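PDB 4MKO: monalysin from Pseudomonas entomophila, which forms pores in host cell membranes, lysing cells and damaging the intestine of Drosophila, and so contributes to bacterial virulence. Local coordinates for residues Y7-G12 with G29-G34; V62-I67 with P135-I140; T72-Y77 with T129-G134; E88-A93 with A161-K166; Y177-I182 with R206-E211. All blocks are in the same frame, centred on the assembly; numbering follows the deposited sequence. Where two conformers were deposited one is given.

Interaction 1: Y7-G12 with G29-G34; sequences YPTKKG and GCWVDG
Turned beside its own backbone nitrogen (chi1 -55°), the ring of Tyr7 brings CD1 to 3.3 Å from Gly29 O, and a similar first torsion in Trp31 (chi1 -68°) sets the pyrrole side of the indole against the Tyr7-Pro8 backbone. Trp31 CD1 lies 3.4 Å from Tyr7 O, which approaches in the ring plane at the edge, as does Pro8 O. From here the segments run as short parallel strands. Trp31 uses both its backbone N and its O: N reaches Pro8 O at 2.9 Å, in the carbonyl plane, and O accepts from Lys10 N. Asp33 N then bonds to Lys10 O at 2.9 Å, and a water between Gly12 N and Asp33 O continues the connection. Lys10 CG, set beside the backbone nitrogen by chi1 (-56°), rests 3.8 Å from Cys30 SG, a ligand of a bound mercury ion; the bend at chi2 then leads the rest of the chain away. Lys11 lays CD against Asp33 OD2 at 3.6 Å; the Asp33 side chain also lies about 2 Å, between nearest atoms, from a bound zinc ion. The pairing joins the two strands of a beta-alpha-beta unit: Lys10 packs on Ala15, Ile16 and Tyr19 of the intervening helix 12-20, while Cys30 and Val32 pair through their backbones with Ala57 and Val55 of strand 46-67.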
# COMPACT_ATOMS: atom_id res chain seq x y z
N TYR A 7 11.19 9.68 -5.52
CA TYR A 7 11.29 8.58 -4.57
C TYR A 7 12.13 7.43 -5.12
O TYR A 7 12.02 7.14 -6.32
CB TYR A 7 9.90 8.08 -4.14
CG TYR A 7 9.02 9.18 -3.59
CD1 TYR A 7 9.36 9.85 -2.41
CD2 TYR A 7 7.87 9.58 -4.25
CE1 TYR A 7 8.58 10.89 -1.92
CE2 TYR A 7 7.07 10.62 -3.76
CZ TYR A 7 7.43 11.26 -2.59
OH TYR A 7 6.65 12.27 -2.09
N PRO A 8 12.95 6.79 -4.27
CA PRO A 8 13.79 5.67 -4.74
C PRO A 8 12.95 4.39 -4.87
O PRO A 8 11.79 4.38 -4.45
CB PRO A 8 14.82 5.52 -3.62
CG PRO A 8 14.07 5.91 -2.38
CD PRO A 8 13.17 7.04 -2.82
N THR A 9 13.56 3.32 -5.39
CA THR A 9 12.93 2.00 -5.54
C THR A 9 13.62 1.02 -4.59
O THR A 9 14.85 0.97 -4.53
CB THR A 9 13.01 1.53 -7.00
OG1 THR A 9 12.36 2.49 -7.83
CG2 THR A 9 12.37 0.15 -7.22
N LYS A 10 12.83 0.27 -3.82
CA LYS A 10 13.35 -0.66 -2.82
C LYS A 10 12.78 -2.05 -3.03
O LYS A 10 11.62 -2.18 -3.39
CB LYS A 10 13.03 -0.18 -1.39
CG LYS A 10 13.53 1.23 -1.06
CD LYS A 10 15.05 1.27 -1.01
CE LYS A 10 15.59 2.67 -1.04
NZ LYS A 10 17.07 2.64 -1.00
N LYS A 11 13.61 -3.08 -2.81
CA LYS A 11 13.17 -4.47 -2.97
C LYS A 11 13.26 -5.18 -1.62
O LYS A 11 14.36 -5.42 -1.12
CB LYS A 11 14.03 -5.18 -4.03
CG LYS A 11 13.65 -6.64 -4.28
CD LYS A 11 14.51 -7.19 -5.42
CE LYS A 11 14.20 -8.63 -5.73
NZ LYS A 11 15.09 -9.15 -6.80
N GLY A 12 12.11 -5.51 -1.04
CA GLY A 12 12.00 -6.26 0.21
C GLY A 12 12.10 -5.42 1.46
O GLY A 12 12.51 -4.25 1.42
N GLY A 29 8.11 7.99 1.34
CA GLY A 29 7.75 6.74 0.69
C GLY A 29 8.70 6.31 -0.40
O GLY A 29 9.66 7.02 -0.73
N CYS A 30 8.48 5.10 -0.90
CA CYS A 30 9.35 4.54 -1.92
C CYS A 30 8.56 3.67 -2.88
O CYS A 30 7.51 3.13 -2.51
CB CYS A 30 10.51 3.78 -1.27
SG CYS A 30 10.03 2.34 -0.26
N TRP A 31 9.06 3.55 -4.12
CA TRP A 31 8.52 2.60 -5.09
C TRP A 31 9.02 1.25 -4.61
O TRP A 31 10.11 1.15 -4.04
CB TRP A 31 9.08 2.89 -6.49
CG TRP A 31 8.57 4.19 -7.06
CD1 TRP A 31 9.16 5.41 -6.95
CD2 TRP A 31 7.35 4.39 -7.78
NE1 TRP A 31 8.43 6.35 -7.64
CE2 TRP A 31 7.29 5.76 -8.13
CE3 TRP A 31 6.30 3.54 -8.18
CZ2 TRP A 31 6.22 6.30 -8.86
CZ3 TRP A 31 5.24 4.08 -8.91
CH2 TRP A 31 5.21 5.44 -9.25
N VAL A 32 8.23 0.21 -4.81
CA VAL A 32 8.58 -1.14 -4.35
C VAL A 32 8.75 -2.04 -5.57
O VAL A 32 7.85 -2.11 -6.40
CB VAL A 32 7.49 -1.70 -3.39
CG1 VAL A 32 7.77 -3.17 -3.02
CG2 VAL A 32 7.38 -0.85 -2.13
N ASP A 33 9.88 -2.75 -5.64
CA ASP A 33 10.17 -3.73 -6.70
C ASP A 33 9.68 -5.07 -6.14
O ASP A 33 10.32 -5.65 -5.25
CB ASP A 33 11.69 -3.77 -6.99
CG ASP A 33 12.17 -4.89 -7.90
OD1 ASP A 33 11.33 -5.61 -8.47
OD2 ASP A 33 13.40 -5.04 -8.05
N GLY A 34 8.51 -5.49 -6.60
CA GLY A 34 7.90 -6.73 -6.15
C GLY A 34 7.45 -7.59 -7.31
O GLY A 34 7.39 -7.12 -8.45
O HOH W 1 9.80 -5.91 -2.47

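Interaction 2: V62-I67 with P135-I140; sequences VETISI and PGTFVI
Val62 and Glu63 both face Ile140 in a classic beta bulge, from which strands 46-67 and 136-151 of this aerolysin-like fold continue as a regular antiparallel pair. Ile140 O takes Val62 N at 2.9 Å and, weakly, Glu63 N, while Ile140 N returns an almost straight bond to Glu63 O (2.8 Å, 175° at the hydrogen). The bulge splits the side chains round the isoleucine. Val62 meets its CG2 branch through CB, whereas Glu63 lies alongside the other branch and points the same way, with CG 4.0 Å from Ile140 CD1. Farther along, Ile65 and Phe138 form a hydrogen-bonded pair with both backbone bonds made. On the other face the methyls of Thr64 and Thr137 meet at an angle, CG2 to CG2 at 3.8 Å, and Thr64 OG1 brushes both methyls of Val139 while bonding to Tyr61 OH. The face of Glu63, Ile65, Ile67, Phe138 and Ile140 bears the two-stranded sheet 72-81/124-133: Glu63, Ile65 and Ile140 pack on Leu75, and Ile67 and Phe138 on Met132. At the far end, just after the cis peptide bond that precedes Pro135, Ile67 N bonds to Gly136 O. The benzyl group of Phe138, its CG beside the backbone nitrogen (chi1 -47°), leans back along its own strand, leaving CZ 3.7 Å from Gly136 CA and CE2 4.2 Å from Ile67 CD1.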
# COMPACT_ATOMS: atom_id res chain seq x y z
N VAL A 62 -0.63 9.06 11.69
CA VAL A 62 -1.36 8.46 12.81
C VAL A 62 -1.77 9.59 13.78
O VAL A 62 -2.96 9.79 14.00
CB VAL A 62 -0.57 7.31 13.52
CG1 VAL A 62 -1.27 6.86 14.81
CG2 VAL A 62 -0.36 6.14 12.58
N GLU A 63 -0.79 10.32 14.34
CA GLU A 63 -1.04 11.42 15.28
C GLU A 63 0.21 12.23 15.58
O GLU A 63 1.32 11.85 15.20
CB GLU A 63 -1.71 10.93 16.58
CG GLU A 63 -0.86 10.00 17.43
CD GLU A 63 -1.45 9.70 18.80
OE1 GLU A 63 -0.73 9.88 19.81
OE2 GLU A 63 -2.61 9.26 18.87
N THR A 64 0.01 13.36 16.27
CA THR A 64 1.10 14.23 16.69
C THR A 64 0.94 14.40 18.20
O THR A 64 -0.19 14.45 18.70
CB THR A 64 1.03 15.58 15.97
OG1 THR A 64 0.99 15.37 14.56
CG2 THR A 64 2.19 16.50 16.32
N ILE A 65 2.06 14.42 18.93
CA ILE A 65 2.03 14.58 20.38
C ILE A 65 3.20 15.46 20.84
O ILE A 65 4.32 15.27 20.35
CB ILE A 65 2.01 13.21 21.13
CG1 ILE A 65 1.78 13.38 22.66
CG2 ILE A 65 3.29 12.39 20.88
CD1 ILE A 65 0.38 13.24 23.09
N SER A 66 2.92 16.38 21.79
CA SER A 66 3.94 17.23 22.39
C SER A 66 4.08 16.82 23.84
O SER A 66 3.07 16.64 24.51
CB SER A 66 3.57 18.71 22.29
OG SER A 66 3.63 19.12 20.94
N ILE A 67 5.32 16.60 24.31
CA ILE A 67 5.58 16.13 25.68
C ILE A 67 6.50 17.12 26.39
O ILE A 67 7.55 17.49 25.84
CB ILE A 67 6.16 14.69 25.69
CG1 ILE A 67 5.31 13.73 24.84
CG2 ILE A 67 6.31 14.16 27.13
CD1 ILE A 67 5.98 12.34 24.57
N PRO A 135 11.59 16.82 26.35
CA PRO A 135 10.72 17.77 25.64
C PRO A 135 10.66 17.46 24.15
O PRO A 135 11.59 16.87 23.60
CB PRO A 135 11.38 19.12 25.92
CG PRO A 135 12.85 18.79 26.02
CD PRO A 135 12.93 17.40 26.60
N GLY A 136 9.58 17.88 23.50
CA GLY A 136 9.49 17.74 22.06
C GLY A 136 8.12 17.51 21.50
O GLY A 136 7.17 17.19 22.22
N THR A 137 8.01 17.71 20.19
CA THR A 137 6.81 17.45 19.42
C THR A 137 7.19 16.34 18.45
O THR A 137 8.22 16.43 17.79
CB THR A 137 6.27 18.72 18.76
OG1 THR A 137 6.01 19.67 19.79
CG2 THR A 137 4.99 18.46 17.99
N PHE A 138 6.37 15.29 18.41
CA PHE A 138 6.64 14.09 17.61
C PHE A 138 5.43 13.70 16.79
O PHE A 138 4.28 13.87 17.23
CB PHE A 138 7.03 12.92 18.54
CG PHE A 138 8.08 13.29 19.57
CD1 PHE A 138 9.42 13.39 19.22
CD2 PHE A 138 7.70 13.66 20.86
CE1 PHE A 138 10.38 13.79 20.16
CE2 PHE A 138 8.66 14.05 21.80
CZ PHE A 138 10.00 14.11 21.44
N VAL A 139 5.69 13.15 15.61
CA VAL A 139 4.65 12.70 14.68
C VAL A 139 4.83 11.20 14.51
O VAL A 139 5.96 10.73 14.35
CB VAL A 139 4.67 13.43 13.30
CG1 VAL A 139 3.41 13.09 12.51
CG2 VAL A 139 4.81 14.95 13.48
N ILE A 140 3.73 10.48 14.58
CA ILE A 140 3.69 9.03 14.43
C ILE A 140 3.06 8.71 13.09
O ILE A 140 2.01 9.26 12.75
CB ILE A 140 2.89 8.39 15.58
CG1 ILE A 140 3.49 8.83 16.95
CG2 ILE A 140 2.86 6.85 15.43
CD1 ILE A 140 2.69 8.36 18.18

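Interaction 3: T72-Y77 with T129-G134; sequences TTTLSY and TTEMKG
Backbone bonds join Thr73 to Met132 and Leu75 to Thr130, two hydrogen-bonded pairs of an antiparallel two-stranded sheet. The first is tight and nearly straight, with Met132 N 2.8 Å from Thr73 O; the second is looser, Leu75 N standing above the carbonyl plane of Thr130 at 3.0 Å from its O. Among polar side chains, Tyr77 OH and Thr130 OG1 lie 2.7 Å apart in a hydrogen bond, the threonine oxygen in the plane of the phenol ring. Tyr77 reaches it because its CG is wedged between the backbone nitrogen and carbonyl carbon (chi1 45°), which lays the ring across the strands. Arg187 of strand 173-191 donates to both oxygens. A water links Thr74 OG1, at 2.8 Å, to Glu131 OE1, at 2.7 Å. Packing contacts separate by face. Leu75 CD2 touches Met132 SD at 3.8 Å on the face with Tyr77 and Thr130, whereas Thr74 CG2 packs on Thr129 CB, and Thr72 OG1 lies against the aliphatic chain of Lys133, on the other. The pair is unevenly divided: hydroxyls and charged groups on one face; on the other Leu75 and Met132, among Thr73 and Thr130, pressed on Ile65, Ile67, Phe138 and Ile140. The strands lie within the inferred pore-forming region, and this division is consistent with a strand pair that could later serve as transmembrane beta strands, as in other aerolysin-like toxins.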
# COMPACT_ATOMS: atom_id res chain seq x y z
N THR A 72 8.02 11.54 31.28
CA THR A 72 8.12 10.24 30.62
C THR A 72 6.71 9.64 30.68
O THR A 72 6.11 9.60 31.76
CB THR A 72 9.18 9.35 31.30
OG1 THR A 72 10.45 9.97 31.17
CG2 THR A 72 9.25 7.96 30.67
N THR A 73 6.17 9.19 29.53
CA THR A 73 4.83 8.59 29.52
C THR A 73 4.73 7.44 28.53
O THR A 73 5.43 7.44 27.52
CB THR A 73 3.73 9.66 29.25
OG1 THR A 73 2.44 9.11 29.50
CG2 THR A 73 3.77 10.24 27.82
N THR A 74 3.83 6.48 28.81
CA THR A 74 3.55 5.39 27.88
C THR A 74 2.39 5.86 27.01
O THR A 74 1.24 5.87 27.44
CB THR A 74 3.30 4.07 28.63
OG1 THR A 74 4.49 3.75 29.34
CG2 THR A 74 2.95 2.91 27.68
N LEU A 75 2.70 6.30 25.79
CA LEU A 75 1.71 6.80 24.85
C LEU A 75 0.97 5.66 24.17
O LEU A 75 1.61 4.77 23.64
CB LEU A 75 2.40 7.70 23.80
CG LEU A 75 1.46 8.53 22.93
CD1 LEU A 75 0.91 9.73 23.71
CD2 LEU A 75 2.18 9.04 21.72
N SER A 76 -0.37 5.71 24.17
CA SER A 76 -1.24 4.75 23.49
C SER A 76 -1.79 5.43 22.24
O SER A 76 -2.23 6.58 22.30
CB SER A 76 -2.41 4.34 24.38
OG SER A 76 -2.02 3.38 25.35
N TYR A 77 -1.78 4.72 21.12
CA TYR A 77 -2.28 5.28 19.85
C TYR A 77 -2.86 4.16 19.04
O TYR A 77 -2.53 2.99 19.28
CB TYR A 77 -1.17 6.04 19.07
CG TYR A 77 0.14 5.28 19.00
CD1 TYR A 77 0.38 4.36 17.99
CD2 TYR A 77 1.10 5.44 20.00
CE1 TYR A 77 1.58 3.64 17.95
CE2 TYR A 77 2.28 4.70 19.98
CZ TYR A 77 2.52 3.81 18.95
OH TYR A 77 3.70 3.09 18.95
N THR A 129 1.61 0.86 21.94
CA THR A 129 2.17 1.78 22.92
C THR A 129 3.66 1.95 22.72
O THR A 129 4.31 1.01 22.28
CB THR A 129 1.90 1.30 24.38
OG1 THR A 129 2.60 0.08 24.63
CG2 THR A 129 0.40 1.13 24.70
N THR A 130 4.19 3.13 23.09
CA THR A 130 5.61 3.45 23.10
C THR A 130 5.89 4.36 24.31
O THR A 130 5.22 5.38 24.48
CB THR A 130 6.09 4.10 21.78
OG1 THR A 130 5.80 3.21 20.70
CG2 THR A 130 7.59 4.40 21.77
N GLU A 131 6.89 3.99 25.13
CA GLU A 131 7.28 4.83 26.25
C GLU A 131 8.10 5.96 25.63
O GLU A 131 9.02 5.69 24.86
CB GLU A 131 8.10 4.06 27.31
CG GLU A 131 8.32 4.89 28.56
CD GLU A 131 9.10 4.22 29.67
OE1 GLU A 131 8.50 3.96 30.74
OE2 GLU A 131 10.31 3.97 29.48
N MET A 132 7.67 7.20 25.85
CA MET A 132 8.32 8.36 25.26
C MET A 132 8.62 9.40 26.34
O MET A 132 7.92 9.46 27.36
CB MET A 132 7.41 8.98 24.19
CG MET A 132 7.16 8.09 22.98
SD MET A 132 5.92 8.83 21.90
CE MET A 132 6.87 10.18 21.21
N LYS A 133 9.63 10.23 26.09
CA LYS A 133 10.08 11.27 27.00
C LYS A 133 10.16 12.62 26.28
O LYS A 133 10.59 12.69 25.12
CB LYS A 133 11.47 10.89 27.55
CG LYS A 133 11.95 11.75 28.72
CD LYS A 133 13.31 11.30 29.23
CE LYS A 133 13.81 12.15 30.37
NZ LYS A 133 15.02 11.57 31.01
N GLY A 134 9.78 13.68 26.99
CA GLY A 134 9.90 15.02 26.46
C GLY A 134 11.29 15.57 26.75
O GLY A 134 12.13 14.87 27.32
O HOH W 2 6.07 5.14 31.13

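Interaction 4: E88-A93 with A161-K166; sequences ETSVNA and AFAYSK
Ala161 O receives Asn92 N at 2.7 Å, the single direct hydrogen bond between the segments and nearly straight (166° at the hydrogen). The same oxygen is approached by Asn92 CB at 3.5 Å. Asn92 CG lies beside its own backbone nitrogen (chi1 -55°), which places ND2 3.8 Å from Ala161 O; ND2 bonds to Asn160 O, fastening the residue to the loop on which Ala161 lies. A second link goes through a water, which donates to Ser90 OG at 2.9 Å and accepts from Ala163 N at 3.0 Å; it sits at the edge of the Phe162 ring, in its plane. Ser90 OG is also bonded to Phe87 O of its own helix and to Trp201 NE1. Small side chains touch on either side of the direct bond: Ala93 CB meets Ala161 CB at 3.8 Å, and Ser90 CB meets Ala163 CB at 4.0 Å. The two backbones here run nearly antiparallel without forming a sheet. The contact pins the end of helix 85-90 to the approach to strand 165-170, while the Phe162 ring dips into the fold, stacking on Tyr178 of strand 173-191, meeting Tyr95 of strand 95-96 and touching Ile43 of strand 29-43.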
# COMPACT_ATOMS: atom_id res chain seq x y z
N GLU A 88 -10.56 1.53 2.26
CA GLU A 88 -11.93 1.11 2.59
C GLU A 88 -12.98 2.17 2.32
O GLU A 88 -14.01 1.87 1.72
CB GLU A 88 -12.01 0.62 4.04
CG GLU A 88 -11.58 -0.82 4.18
CD GLU A 88 -12.36 -1.64 5.18
OE1 GLU A 88 -12.87 -1.09 6.18
OE2 GLU A 88 -12.44 -2.87 4.96
N THR A 89 -12.70 3.42 2.72
CA THR A 89 -13.63 4.53 2.52
C THR A 89 -13.76 4.92 1.04
O THR A 89 -14.82 5.36 0.62
CB THR A 89 -13.27 5.73 3.41
OG1 THR A 89 -11.96 6.17 3.10
CG2 THR A 89 -13.33 5.40 4.89
N SER A 90 -12.68 4.74 0.25
CA SER A 90 -12.61 5.10 -1.17
C SER A 90 -13.31 4.13 -2.14
O SER A 90 -13.78 4.60 -3.17
CB SER A 90 -11.15 5.31 -1.61
OG SER A 90 -10.46 4.09 -1.83
N VAL A 91 -13.37 2.81 -1.83
CA VAL A 91 -14.00 1.82 -2.72
C VAL A 91 -15.54 1.99 -2.73
O VAL A 91 -16.14 2.21 -1.68
CB VAL A 91 -13.50 0.37 -2.41
CG1 VAL A 91 -13.95 -0.11 -1.03
CG2 VAL A 91 -13.91 -0.62 -3.50
N ASN A 92 -16.16 1.90 -3.91
CA ASN A 92 -17.61 2.06 -4.06
C ASN A 92 -18.36 0.74 -4.18
O ASN A 92 -19.56 0.69 -3.89
CB ASN A 92 -17.92 2.96 -5.27
CG ASN A 92 -17.23 4.31 -5.22
OD1 ASN A 92 -17.31 5.05 -4.23
ND2 ASN A 92 -16.55 4.67 -6.30
N ALA A 93 -17.67 -0.32 -4.60
CA ALA A 93 -18.25 -1.64 -4.79
C ALA A 93 -17.87 -2.60 -3.68
O ALA A 93 -16.90 -2.35 -2.95
CB ALA A 93 -17.80 -2.20 -6.13
N ALA A 161 -16.11 1.15 -9.68
CA ALA A 161 -15.85 0.46 -8.41
C ALA A 161 -14.85 1.22 -7.52
O ALA A 161 -15.02 1.21 -6.30
CB ALA A 161 -15.34 -0.95 -8.69
N PHE A 162 -13.83 1.87 -8.12
CA PHE A 162 -12.77 2.53 -7.37
C PHE A 162 -12.70 4.06 -7.56
O PHE A 162 -13.17 4.58 -8.58
CB PHE A 162 -11.41 1.86 -7.68
CG PHE A 162 -11.41 0.36 -7.44
CD1 PHE A 162 -11.22 -0.15 -6.16
CD2 PHE A 162 -11.67 -0.52 -8.48
CE1 PHE A 162 -11.25 -1.54 -5.93
CE2 PHE A 162 -11.70 -1.91 -8.26
CZ PHE A 162 -11.50 -2.40 -6.98
N ALA A 163 -12.11 4.76 -6.57
CA ALA A 163 -11.93 6.22 -6.61
C ALA A 163 -11.07 6.63 -7.84
O ALA A 163 -11.35 7.64 -8.47
CB ALA A 163 -11.26 6.69 -5.32
N TYR A 164 -10.07 5.80 -8.17
CA TYR A 164 -9.15 5.98 -9.30
C TYR A 164 -8.96 4.64 -9.97
O TYR A 164 -8.64 3.65 -9.32
CB TYR A 164 -7.79 6.52 -8.81
CG TYR A 164 -7.85 7.92 -8.25
CD1 TYR A 164 -7.72 9.03 -9.09
CD2 TYR A 164 -8.03 8.15 -6.89
CE1 TYR A 164 -7.77 10.32 -8.58
CE2 TYR A 164 -8.09 9.45 -6.37
CZ TYR A 164 -7.97 10.53 -7.23
OH TYR A 164 -8.06 11.82 -6.74
N SER A 165 -9.15 4.61 -11.29
CA SER A 165 -8.96 3.39 -12.04
C SER A 165 -8.77 3.70 -13.52
O SER A 165 -9.00 4.84 -13.96
CB SER A 165 -10.16 2.45 -11.86
OG SER A 165 -11.35 3.00 -12.41
N LYS A 166 -8.31 2.71 -14.26
CA LYS A 166 -8.16 2.76 -15.72
C LYS A 166 -8.66 1.46 -16.30
O LYS A 166 -8.38 0.40 -15.75
CB LYS A 166 -6.70 2.96 -16.15
CG LYS A 166 -6.11 4.29 -15.67
CD LYS A 166 -4.67 4.51 -16.10
CE LYS A 166 -4.29 5.96 -15.87
NZ LYS A 166 -2.87 6.24 -16.23
O HOH W 3 -11.06 2.98 -4.42

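Interaction 5: Y177-I182 with R206-E211; sequences YYLSAI and RNVLME
Leu179 is the knob of the strand, set against the shoulder that Val208 and Leu209 make on the helix. Its CD1 abuts Val208 CG1 at 3.8 Å, and its CG rests on Leu209 CB at 3.9 Å, so the branched end of the side chain, CG and CD1, spans two successive helical residues. The leucines do not meet head on. They slip past each other in opposite directions, and the end of Leu209 travels beyond Leu179 to the strand backbone. There CD2 settles in the shallow dip before Leu179, 3.9 Å from Tyr178 CA and 4.0 Å from Tyr177 O, with CD1 nearer the Tyr177 CB. With CG anti to the backbone nitrogen of Leu209 (chi1 179°) and chi2 at 65°, CD2 comes to the strand backbone. Tyr178 turns its ring to the other side of the strand, where it stacks on Phe162 and His149, leaving its backbone to take the leucine methyl. The side-chain contacts across the segments are apolar and buried. Trp201 continues them by packing on Leu179, and Trp31 by packing on Val208. The helix widens into a pi-type turn here, Glu211 N bonding to Arg206 O at 3.0 Å. Helical segment 206-211 lies almost antiparallel to strand 177-182, the short axes 8.8 Å apart at 162°: helix-on-sheet packing, here a helix laid on one face of the main sheet of an aerolysin-like fold.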
# COMPACT_ATOMS: atom_id res chain seq x y z
N TYR A 177 -7.80 -1.68 -14.05
CA TYR A 177 -6.57 -1.39 -13.35
C TYR A 177 -6.88 -0.47 -12.20
O TYR A 177 -7.55 0.54 -12.39
CB TYR A 177 -5.55 -0.70 -14.28
CG TYR A 177 -4.93 -1.62 -15.30
CD1 TYR A 177 -5.63 -1.99 -16.44
CD2 TYR A 177 -3.64 -2.11 -15.13
CE1 TYR A 177 -5.07 -2.86 -17.38
CE2 TYR A 177 -3.05 -2.95 -16.08
CZ TYR A 177 -3.78 -3.33 -17.20
OH TYR A 177 -3.20 -4.13 -18.14
N TYR A 178 -6.41 -0.81 -11.01
CA TYR A 178 -6.64 0.01 -9.83
C TYR A 178 -5.55 -0.28 -8.79
O TYR A 178 -4.79 -1.25 -8.95
CB TYR A 178 -8.06 -0.25 -9.24
CG TYR A 178 -8.19 -1.63 -8.64
CD1 TYR A 178 -8.42 -2.75 -9.45
CD2 TYR A 178 -7.97 -1.85 -7.28
CE1 TYR A 178 -8.49 -4.03 -8.91
CE2 TYR A 178 -8.01 -3.13 -6.73
CZ TYR A 178 -8.29 -4.22 -7.54
OH TYR A 178 -8.28 -5.49 -7.02
N LEU A 179 -5.48 0.54 -7.73
CA LEU A 179 -4.55 0.28 -6.63
C LEU A 179 -5.32 -0.06 -5.37
O LEU A 179 -6.41 0.45 -5.16
CB LEU A 179 -3.66 1.50 -6.32
CG LEU A 179 -2.90 2.18 -7.46
CD1 LEU A 179 -2.04 3.34 -6.91
CD2 LEU A 179 -2.00 1.19 -8.21
N SER A 180 -4.70 -0.86 -4.48
CA SER A 180 -5.24 -1.12 -3.16
C SER A 180 -4.12 -0.90 -2.16
O SER A 180 -2.95 -0.82 -2.54
CB SER A 180 -5.79 -2.53 -3.03
OG SER A 180 -4.78 -3.50 -2.84
N ALA A 181 -4.47 -0.85 -0.89
CA ALA A 181 -3.47 -0.60 0.14
C ALA A 181 -3.83 -1.31 1.44
O ALA A 181 -5.00 -1.38 1.81
CB ALA A 181 -3.34 0.89 0.38
N ILE A 182 -2.82 -1.88 2.09
CA ILE A 182 -2.92 -2.57 3.38
C ILE A 182 -1.83 -1.98 4.27
O ILE A 182 -0.90 -1.34 3.77
CB ILE A 182 -2.80 -4.13 3.24
CG1 ILE A 182 -1.35 -4.59 2.86
CG2 ILE A 182 -3.86 -4.72 2.26
CD1 ILE A 182 -1.07 -6.09 2.85
N ARG A 206 -3.35 9.19 -7.48
CA ARG A 206 -3.22 10.13 -8.60
C ARG A 206 -1.83 10.01 -9.23
O ARG A 206 -1.72 9.84 -10.44
CB ARG A 206 -3.49 11.57 -8.14
CG ARG A 206 -3.61 12.60 -9.28
CD ARG A 206 -3.37 14.04 -8.83
NE ARG A 206 -4.02 14.37 -7.56
CZ ARG A 206 -3.37 14.70 -6.45
NH1 ARG A 206 -2.04 14.78 -6.44
NH2 ARG A 206 -4.04 14.96 -5.33
N ASN A 207 -0.78 10.05 -8.41
CA ASN A 207 0.60 10.00 -8.90
C ASN A 207 1.05 8.65 -9.42
O ASN A 207 1.63 8.58 -10.50
CB ASN A 207 1.54 10.51 -7.84
CG ASN A 207 1.53 12.02 -7.75
OD1 ASN A 207 2.35 12.70 -8.38
ND2 ASN A 207 0.65 12.56 -6.92
N VAL A 208 0.81 7.59 -8.65
CA VAL A 208 1.27 6.25 -9.04
C VAL A 208 0.48 5.69 -10.24
O VAL A 208 1.09 5.24 -11.20
CB VAL A 208 1.27 5.28 -7.81
CG1 VAL A 208 1.48 3.82 -8.23
CG2 VAL A 208 2.30 5.70 -6.78
N LEU A 209 -0.84 5.65 -10.15
CA LEU A 209 -1.65 5.04 -11.22
C LEU A 209 -1.98 5.96 -12.37
O LEU A 209 -1.90 5.57 -13.53
CB LEU A 209 -2.93 4.46 -10.62
CG LEU A 209 -3.92 3.79 -11.61
CD1 LEU A 209 -3.31 2.53 -12.25
CD2 LEU A 209 -5.25 3.47 -10.93
N MET A 210 -2.46 7.16 -12.04
CA MET A 210 -2.98 8.05 -13.08
C MET A 210 -1.89 8.71 -13.89
O MET A 210 -1.98 8.74 -15.12
CB MET A 210 -3.96 9.08 -12.48
CG MET A 210 -5.10 8.46 -11.63
SD MET A 210 -6.00 7.10 -12.43
CE MET A 210 -6.96 8.03 -13.70
N GLU A 211 -0.84 9.20 -13.21
CA GLU A 211 0.25 9.91 -13.87
C GLU A 211 1.46 9.03 -14.25
O GLU A 211 2.09 9.33 -15.26
CB GLU A 211 0.69 11.13 -13.03
CG GLU A 211 -0.45 12.13 -12.91
CD GLU A 211 -0.26 13.39 -12.08
OE1 GLU A 211 0.90 13.73 -11.74
OE2 GLU A 211 -1.28 14.06 -11.79

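How the interactions relate
From the N terminus, interaction 1 closes first, joining strand 9-10 to strand 29-43 across helix 12-20. Strand 46-67 then leads to interaction 2, which closes a long excursion through the inferred pore-forming region; interaction 3 lies within that excursion, pairing its two long strands, and packs against interaction 2. Interaction 4 crosses both, since segment 88-93 leaves from inside the excursion and meets 161-166 beyond it. Interaction 5 comes last, in series, and touches interaction 4 through Lys166, which bonds to Tyr177 and Met210, and interaction 1 through Trp31 and Val208. Interactions 1, 4 and 5 thus secure the body, while 2 and 3 hold the strand pair 72-81/124-133 against the far end of the main sheet.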